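Local coordinates for LAIR1 ecotodomain from MGD21 antibody (Homo sapiens, PDB 7JZK), which is a LAIR1 immunoglobulin-like domain carried as an insertion in a human antibody, where it binds the V2 domain of a Plasmodium RIFIN, at residues Ser67-Ile79 with Trp86-Lys98. Residues are numbered along the deposited sequence; the frame is centred on the assembly and turned at random.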
ATOM      1  N   SER A  67     -20.213  -3.988   3.016  1.00 56.93           N
ATOM      2  CA  SER A  67     -21.204  -3.318   2.185  1.00 53.96           C
ATOM      3  C   SER A  67     -20.503  -2.786   0.947  1.00 56.09           C
ATOM      4  O   SER A  67     -19.725  -1.832   1.036  1.00 56.94           O
ATOM      5  CB  SER A  67     -21.898  -2.199   2.964  1.00 55.42           C
ATOM      6  OG  SER A  67     -23.014  -1.680   2.251  1.00 58.60           O
ATOM      7  N   VAL A  68     -20.775  -3.397  -0.190  1.00 53.40           N
ATOM      8  CA  VAL A  68     -20.107  -3.027  -1.428  1.00 50.07           C
ATOM      9  C   VAL A  68     -20.748  -1.778  -2.010  1.00 50.18           C
ATOM     10  O   VAL A  68     -21.941  -1.511  -1.819  1.00 52.78           O
ATOM     11  CB  VAL A  68     -20.133  -4.180  -2.449  1.00 43.63           C
ATOM     12  CG1 VAL A  68     -19.592  -5.452  -1.820  1.00 55.12           C
ATOM     13  CG2 VAL A  68     -21.538  -4.369  -2.995  1.00 41.43           C
ATOM     14  N   ASN A  69     -19.943  -0.994  -2.711  1.00 49.05           N
ATOM     15  CA  ASN A  69     -20.444   0.087  -3.547  1.00 52.29           C
ATOM     16  C   ASN A  69     -19.909  -0.137  -4.954  1.00 53.63           C
ATOM     17  O   ASN A  69     -19.186  -1.114  -5.210  1.00 43.80           O
ATOM     18  CB  ASN A  69     -20.064   1.472  -3.008  1.00 41.16           C
ATOM     19  CG  ASN A  69     -18.582   1.625  -2.751  1.00 50.76           C
ATOM     20  OD1 ASN A  69     -17.754   1.486  -3.658  1.00 52.81           O
ATOM     21  ND2 ASN A  69     -18.236   1.935  -1.507  1.00 53.01           N
ATOM     22  N   ALA A  70     -20.279   0.776  -5.868  1.00 48.07           N
ATOM     23  CA  ALA A  70     -19.910   0.599  -7.271  1.00 53.53           C
ATOM     24  C   ALA A  70     -18.398   0.539  -7.462  1.00 54.13           C
ATOM     25  O   ALA A  70     -17.922  -0.134  -8.385  1.00 50.50           O
ATOM     26  CB  ALA A  70     -20.496   1.732  -8.123  1.00 45.49           C
ATOM     27  N   GLY A  71     -17.628   1.193  -6.586  1.00 47.04           N
ATOM     28  CA  GLY A  71     -16.183   1.169  -6.710  1.00 41.56           C
ATOM     29  C   GLY A  71     -15.559  -0.173  -6.396  1.00 47.11           C
ATOM     30  O   GLY A  71     -14.411  -0.416  -6.782  1.00 49.19           O
ATOM     31  N   ASN A  72     -16.262  -1.031  -5.669  1.00 48.12           N
ATOM     32  CA  ASN A  72     -15.719  -2.351  -5.389  1.00 44.26           C
ATOM     33  C   ASN A  72     -15.785  -3.274  -6.595  1.00 49.15           C
ATOM     34  O   ASN A  72     -15.062  -4.277  -6.622  1.00 49.92           O
ATOM     35  CB  ASN A  72     -16.474  -3.004  -4.235  1.00 45.77           C
ATOM     36  CG  ASN A  72     -16.259  -2.303  -2.927  1.00 47.50           C
ATOM     37  OD1 ASN A  72     -17.214  -1.890  -2.273  1.00 51.19           O
ATOM     38  ND2 ASN A  72     -15.002  -2.168  -2.525  1.00 43.60           N
ATOM     39  N   ALA A  73     -16.634  -2.960  -7.580  1.00 43.87           N
ATOM     40  CA  ALA A  73     -16.804  -3.799  -8.763  1.00 45.82           C
ATOM     41  C   ALA A  73     -15.489  -3.929  -9.535  1.00 49.59           C
ATOM     42  O   ALA A  73     -14.679  -2.995  -9.589  1.00 48.52           O
ATOM     43  CB  ALA A  73     -17.891  -3.221  -9.671  1.00 35.19           C
ATOM     44  N   GLY A  74     -15.263  -5.111 -10.138  1.00 44.32           N
ATOM     45  CA  GLY A  74     -14.062  -5.231 -10.936  1.00 41.53           C
ATOM     46  C   GLY A  74     -13.330  -6.526 -10.646  1.00 44.47           C
ATOM     47  O   GLY A  74     -13.892  -7.476 -10.108  1.00 46.84           O
ATOM     48  N   LEU A  75     -12.048  -6.568 -10.974  1.00 47.69           N
ATOM     49  CA  LEU A  75     -11.240  -7.771 -10.850  1.00 36.67           C
ATOM     50  C   LEU A  75     -10.469  -7.889  -9.530  1.00 40.62           C
ATOM     51  O   LEU A  75      -9.983  -6.898  -8.993  1.00 45.68           O
ATOM     52  CB  LEU A  75     -10.278  -7.833 -12.036  1.00 37.80           C
ATOM     53  CG  LEU A  75     -10.790  -8.340 -13.400  1.00 41.07           C
ATOM     54  CD1 LEU A  75     -12.132  -7.811 -13.823  1.00 36.77           C
ATOM     55  CD2 LEU A  75      -9.766  -8.117 -14.472  1.00 37.76           C
ATOM     56  N   PHE A  76     -10.371  -9.129  -9.024  1.00 38.68           N
ATOM     57  CA  PHE A  76      -9.652  -9.515  -7.811  1.00 37.89           C
ATOM     58  C   PHE A  76      -8.912 -10.821  -8.079  1.00 39.56           C
ATOM     59  O   PHE A  76      -9.371 -11.649  -8.864  1.00 42.31           O
ATOM     60  CB  PHE A  76     -10.581  -9.729  -6.590  1.00 37.39           C
ATOM     61  CG  PHE A  76     -11.346  -8.495  -6.163  1.00 46.77           C
ATOM     62  CD1 PHE A  76     -12.541  -8.147  -6.795  1.00 43.86           C
ATOM     63  CD2 PHE A  76     -10.883  -7.686  -5.119  1.00 45.20           C
ATOM     64  CE1 PHE A  76     -13.250  -7.021  -6.400  1.00 44.89           C
ATOM     65  CE2 PHE A  76     -11.595  -6.561  -4.717  1.00 42.84           C
ATOM     66  CZ  PHE A  76     -12.776  -6.225  -5.361  1.00 44.37           C
ATOM     67  N   ARG A  77      -7.767 -11.023  -7.420  1.00 42.21           N
ATOM     68  CA  ARG A  77      -7.052 -12.293  -7.570  1.00 41.94           C
ATOM     69  C   ARG A  77      -6.164 -12.514  -6.352  1.00 39.16           C
ATOM     70  O   ARG A  77      -5.883 -11.588  -5.595  1.00 40.05           O
ATOM     71  CB  ARG A  77      -6.228 -12.334  -8.858  1.00 34.96           C
ATOM     72  CG  ARG A  77      -4.884 -11.652  -8.759  1.00 34.60           C
ATOM     73  CD  ARG A  77      -4.213 -11.675 -10.096  1.00 32.02           C
ATOM     74  NE  ARG A  77      -2.990 -10.879 -10.116  1.00 30.92           N
ATOM     75  CZ  ARG A  77      -2.170 -10.819 -11.168  1.00 33.42           C
ATOM     76  NH1 ARG A  77      -2.451 -11.509 -12.273  1.00 35.26           N
ATOM     77  NH2 ARG A  77      -1.064 -10.090 -11.120  1.00 33.66           N
ATOM     78  N   CYS A  78      -5.726 -13.751  -6.163  1.00 35.86           N
ATOM     79  CA  CYS A  78      -4.951 -14.091  -4.980  1.00 37.03           C
ATOM     80  C   CYS A  78      -3.512 -14.405  -5.344  1.00 37.60           C
ATOM     81  O   CYS A  78      -3.193 -14.821  -6.464  1.00 36.72           O
ATOM     82  CB  CYS A  78      -5.537 -15.287  -4.214  1.00 40.34           C
ATOM     83  SG  CYS A  78      -7.314 -15.186  -3.852  1.00 64.78           S
ATOM     84  N   ILE A  79      -2.640 -14.166  -4.379  1.00 42.94           N
ATOM     85  CA  ILE A  79      -1.262 -14.610  -4.485  1.00 44.57           C
ATOM     86  C   ILE A  79      -0.789 -14.859  -3.065  1.00 44.51           C
ATOM     87  O   ILE A  79      -1.227 -14.199  -2.126  1.00 44.21           O
ATOM     88  CB  ILE A  79      -0.387 -13.579  -5.235  1.00 42.98           C
ATOM     89  CG1 ILE A  79       1.021 -14.117  -5.482  1.00 38.65           C
ATOM     90  CG2 ILE A  79      -0.329 -12.286  -4.481  1.00 36.05           C
ATOM     91  CD1 ILE A  79       1.872 -13.160  -6.258  1.00 35.22           C
ATOM     92  N   TRP A  86       7.091 -15.619  -3.636  1.00 46.91           N
ATOM     93  CA  TRP A  86       5.708 -15.420  -4.004  1.00 47.09           C
ATOM     94  C   TRP A  86       5.331 -16.534  -4.967  1.00 41.02           C
ATOM     95  O   TRP A  86       6.128 -16.918  -5.823  1.00 41.01           O
ATOM     96  CB  TRP A  86       5.522 -14.061  -4.689  1.00 41.88           C
ATOM     97  CG  TRP A  86       5.474 -12.909  -3.765  1.00 38.95           C
ATOM     98  CD1 TRP A  86       6.418 -11.929  -3.627  1.00 38.02           C
ATOM     99  CD2 TRP A  86       4.407 -12.571  -2.881  1.00 37.08           C
ATOM    100  NE1 TRP A  86       6.013 -11.017  -2.685  1.00 39.80           N
ATOM    101  CE2 TRP A  86       4.778 -11.384  -2.215  1.00 37.86           C
ATOM    102  CE3 TRP A  86       3.178 -13.159  -2.580  1.00 37.47           C
ATOM    103  CZ2 TRP A  86       3.964 -10.778  -1.261  1.00 35.22           C
ATOM    104  CZ3 TRP A  86       2.370 -12.559  -1.630  1.00 39.40           C
ATOM    105  CH2 TRP A  86       2.766 -11.381  -0.985  1.00 36.82           C
ATOM    106  N   SER A  87       4.117 -17.040  -4.838  1.00 39.86           N
ATOM    107  CA  SER A  87       3.580 -17.958  -5.820  1.00 36.56           C
ATOM    108  C   SER A  87       3.138 -17.201  -7.069  1.00 44.80           C
ATOM    109  O   SER A  87       3.107 -15.966  -7.099  1.00 48.96           O
ATOM    110  CB  SER A  87       2.399 -18.689  -5.233  1.00 41.83           C
ATOM    111  OG  SER A  87       1.367 -17.763  -5.079  1.00 44.35           O
ATOM    112  N   GLU A  88       2.804 -17.939  -8.121  1.00 46.01           N
ATOM    113  CA  GLU A  88       2.171 -17.314  -9.271  1.00 42.02           C
ATOM    114  C   GLU A  88       0.749 -16.915  -8.906  1.00 43.75           C
ATOM    115  O   GLU A  88       0.132 -17.492  -8.008  1.00 47.32           O
ATOM    116  CB  GLU A  88       2.157 -18.257 -10.467  1.00 41.67           C
ATOM    117  CG  GLU A  88       3.371 -19.184 -10.525  1.00 63.85           C
ATOM    118  CD  GLU A  88       3.089 -20.610  -9.999  1.00 80.27           C
ATOM    119  OE1 GLU A  88       3.120 -21.565 -10.809  1.00 76.84           O
ATOM    120  OE2 GLU A  88       2.853 -20.783  -8.780  1.00 61.61           O
ATOM    121  N   GLN A  89       0.254 -15.869  -9.554  1.00 38.72           N
ATOM    122  CA  GLN A  89      -1.063 -15.356  -9.212  1.00 42.95           C
ATOM    123  C   GLN A  89      -2.145 -16.319  -9.685  1.00 35.46           C
ATOM    124  O   GLN A  89      -1.964 -17.073 -10.639  1.00 36.73           O
ATOM    125  CB  GLN A  89      -1.284 -13.969  -9.833  1.00 36.20           C
ATOM    126  CG  GLN A  89      -0.181 -12.979  -9.538  1.00 31.50           C
ATOM    127  CD  GLN A  89       0.903 -13.063 -10.578  1.00 36.92           C
ATOM    128  OE1 GLN A  89       0.931 -14.004 -11.373  1.00 41.17           O
ATOM    129  NE2 GLN A  89       1.784 -12.071 -10.612  1.00 38.62           N
ATOM    130  N   SER A  90      -3.279 -16.283  -9.003  1.00 37.35           N
ATOM    131  CA  SER A  90      -4.476 -16.948  -9.470  1.00 33.95           C
ATOM    132  C   SER A  90      -5.097 -16.196 -10.648  1.00 36.56           C
ATOM    133  O   SER A  90      -4.705 -15.081 -11.004  1.00 37.52           O
ATOM    134  CB  SER A  90      -5.508 -17.007  -8.357  1.00 36.42           C
ATOM    135  OG  SER A  90      -6.365 -15.883  -8.446  1.00 37.99           O
ATOM    136  N   ASP A  91      -6.075 -16.827 -11.272  1.00 39.50           N
ATOM    137  CA  ASP A  91      -6.854 -16.158 -12.297  1.00 43.72           C
ATOM    138  C   ASP A  91      -7.684 -15.039 -11.672  1.00 44.00           C
ATOM    139  O   ASP A  91      -8.028 -15.095 -10.489  1.00 42.19           O
ATOM    140  CB  ASP A  91      -7.769 -17.157 -13.004  1.00 38.35           C
ATOM    141  CG  ASP A  91      -7.117 -17.757 -14.235  1.00 50.30           C
ATOM    142  OD1 ASP A  91      -5.866 -17.745 -14.303  1.00 45.01           O
ATOM    143  OD2 ASP A  91      -7.841 -18.255 -15.131  1.00 59.36           O
ATOM    144  N   TYR A  92      -7.989 -14.009 -12.472  1.00 38.75           N
ATOM    145  CA  TYR A  92      -8.839 -12.915 -12.018  1.00 40.03           C
ATOM    146  C   TYR A  92     -10.284 -13.368 -11.913  1.00 41.99           C
ATOM    147  O   TYR A  92     -10.764 -14.182 -12.696  1.00 42.53           O
ATOM    148  CB  TYR A  92      -8.779 -11.707 -12.974  1.00 39.05           C
ATOM    149  CG  TYR A  92      -7.554 -10.834 -12.799  1.00 40.48           C
ATOM    150  CD1 TYR A  92      -6.517 -10.890 -13.710  1.00 36.59           C
ATOM    151  CD2 TYR A  92      -7.412  -9.994 -11.713  1.00 36.01           C
ATOM    152  CE1 TYR A  92      -5.374 -10.123 -13.557  1.00 39.13           C
ATOM    153  CE2 TYR A  92      -6.268  -9.212 -11.549  1.00 35.33           C
ATOM    154  CZ  TYR A  92      -5.250  -9.284 -12.478  1.00 44.14           C
ATOM    155  OH  TYR A  92      -4.093  -8.546 -12.363  1.00 41.03           O
ATOM    156  N   LEU A  93     -10.983 -12.763 -10.970  1.00 41.61           N
ATOM    157  CA  LEU A  93     -12.387 -12.980 -10.674  1.00 36.54           C
ATOM    158  C   LEU A  93     -13.078 -11.629 -10.795  1.00 45.91           C
ATOM    159  O   LEU A  93     -12.605 -10.648 -10.206  1.00 40.98           O
ATOM    160  CB  LEU A  93     -12.536 -13.498  -9.244  1.00 36.60           C
ATOM    161  CG  LEU A  93     -13.833 -14.110  -8.739  1.00 47.94           C
ATOM    162  CD1 LEU A  93     -13.973 -15.509  -9.289  1.00 47.45           C
ATOM    163  CD2 LEU A  93     -13.857 -14.119  -7.219  1.00 47.77           C
ATOM    164  N   GLU A  94     -14.176 -11.555 -11.560  1.00 41.26           N
ATOM    165  CA  GLU A  94     -14.905 -10.301 -11.736  1.00 40.13           C
ATOM    166  C   GLU A  94     -16.057 -10.221 -10.741  1.00 47.90           C
ATOM    167  O   GLU A  94     -16.933 -11.086 -10.724  1.00 50.19           O
ATOM    168  CB  GLU A  94     -15.465 -10.138 -13.145  1.00 43.38           C
ATOM    169  CG  GLU A  94     -16.059  -8.735 -13.414  1.00 41.30           C
ATOM    170  CD  GLU A  94     -16.686  -8.625 -14.792  1.00 48.78           C
ATOM    171  OE1 GLU A  94     -16.498  -7.602 -15.469  1.00 55.80           O
ATOM    172  OE2 GLU A  94     -17.358  -9.583 -15.221  1.00 67.71           O
ATOM    173  N   LEU A  95     -16.076  -9.162  -9.945  1.00 49.24           N
ATOM    174  CA  LEU A  95     -17.165  -8.878  -9.028  1.00 46.92           C
ATOM    175  C   LEU A  95     -18.112  -7.909  -9.713  1.00 49.38           C
ATOM    176  O   LEU A  95     -17.692  -6.839 -10.168  1.00 53.98           O
ATOM    177  CB  LEU A  95     -16.648  -8.280  -7.719  1.00 44.50           C
ATOM    178  CG  LEU A  95     -17.727  -7.612  -6.863  1.00 47.23           C
ATOM    179  CD1 LEU A  95     -18.652  -8.669  -6.295  1.00 49.94           C
ATOM    180  CD2 LEU A  95     -17.119  -6.781  -5.755  1.00 45.24           C
ATOM    181  N   VAL A  96     -19.378  -8.291  -9.795  1.00 50.80           N
ATOM    182  CA  VAL A  96     -20.417  -7.466 -10.380  1.00 45.35           C
ATOM    183  C   VAL A  96     -21.312  -7.017  -9.243  1.00 49.86           C
ATOM    184  O   VAL A  96     -21.727  -7.841  -8.419  1.00 49.93           O
ATOM    185  CB  VAL A  96     -21.204  -8.235 -11.453  1.00 47.73           C
ATOM    186  CG1 VAL A  96     -22.307  -7.350 -12.044  1.00 52.71           C
ATOM    187  CG2 VAL A  96     -20.253  -8.701 -12.539  1.00 46.22           C
ATOM    188  N   VAL A  97     -21.533  -5.704  -9.142  1.00 53.25           N
ATOM    189  CA  VAL A  97     -22.438  -5.106  -8.162  1.00 51.79           C
ATOM    190  C   VAL A  97     -23.643  -4.550  -8.911  1.00 58.54           C
ATOM    191  O   VAL A  97     -23.492  -3.874  -9.939  1.00 61.88           O
ATOM    192  CB  VAL A  97     -21.744  -4.013  -7.329  1.00 53.28           C
ATOM    193  CG1 VAL A  97     -21.058  -3.031  -8.230  1.00 69.06           C
ATOM    194  CG2 VAL A  97     -22.751  -3.266  -6.453  1.00 48.37           C
ATOM    195  N   LYS A  98     -24.836  -4.839  -8.408  1.00 60.08           N
ATOM    196  CA  LYS A  98     -26.056  -4.413  -9.080  1.00 60.98           C
ATOM    197  C   LYS A  98     -26.871  -3.521  -8.160  1.00 53.85           C
ATOM    198  O   LYS A  98     -27.269  -2.438  -8.565  1.00 62.98           O
ATOM    199  CB  LYS A  98     -26.885  -5.627  -9.518  1.00 65.86           C
ATOM    200  CG  LYS A  98     -27.661  -5.441 -10.831  1.00 92.65           C
ATOM    201  CD  LYS A  98     -28.543  -4.177 -10.862  1.00 79.59           C
ATOM    202  CE  LYS A  98     -29.349  -4.090 -12.158  1.00 77.65           C
ATOM    203  NZ  LYS A  98     -29.621  -2.678 -12.579  1.00 84.50           N
TER
HETATM  204  O   HOH W   1      -3.452 -13.723 -12.928  1.00 41.81           O
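Arg77 lies between Tyr92 and Gln89, and its chain touches a different neighbour at each step. Arg77 CB passes Ser90 OG at 3.6 Å. CG turns into the position between backbone N and carbonyl carbon (chi1 82°), which sends the extended chain slanting across the neighbouring strand, past Tyr92 CE2. CD then sits over the Tyr92 ring, 3.7 Å from its centroid in a CH-pi contact; Leu75 CD2 rests against the opposite face near Tyr92 CG. The guanidinium is sandwiched: Tyr92 OH lies over one face, 3.2 Å from Arg77 CZ, and Gln89 CG over the other, with the Gln89 amide stacked 23° from parallel. A long, flat-ended arginine suits this slot, and NE turns to a salt bridge with Glu38. The strands form the antiparallel F-G hairpin of an immunoglobulin fold, pinned by the Cys78-Cys26 disulfide. Phe76 pairs with Leu93, and Gly74 with Leu95; at Gly74's backbone angles a CB would jam against the preceding carbonyl O. Where the second strand deviates, serine's short hydroxyl, giving its own proton to Asp91 O, stands in for a strand carbonyl: Cys78 N donates to Ser90 OG at 3.2 Å. Large, apolar Phe76 and Leu95 suit the buried face, CE1 packing against CB.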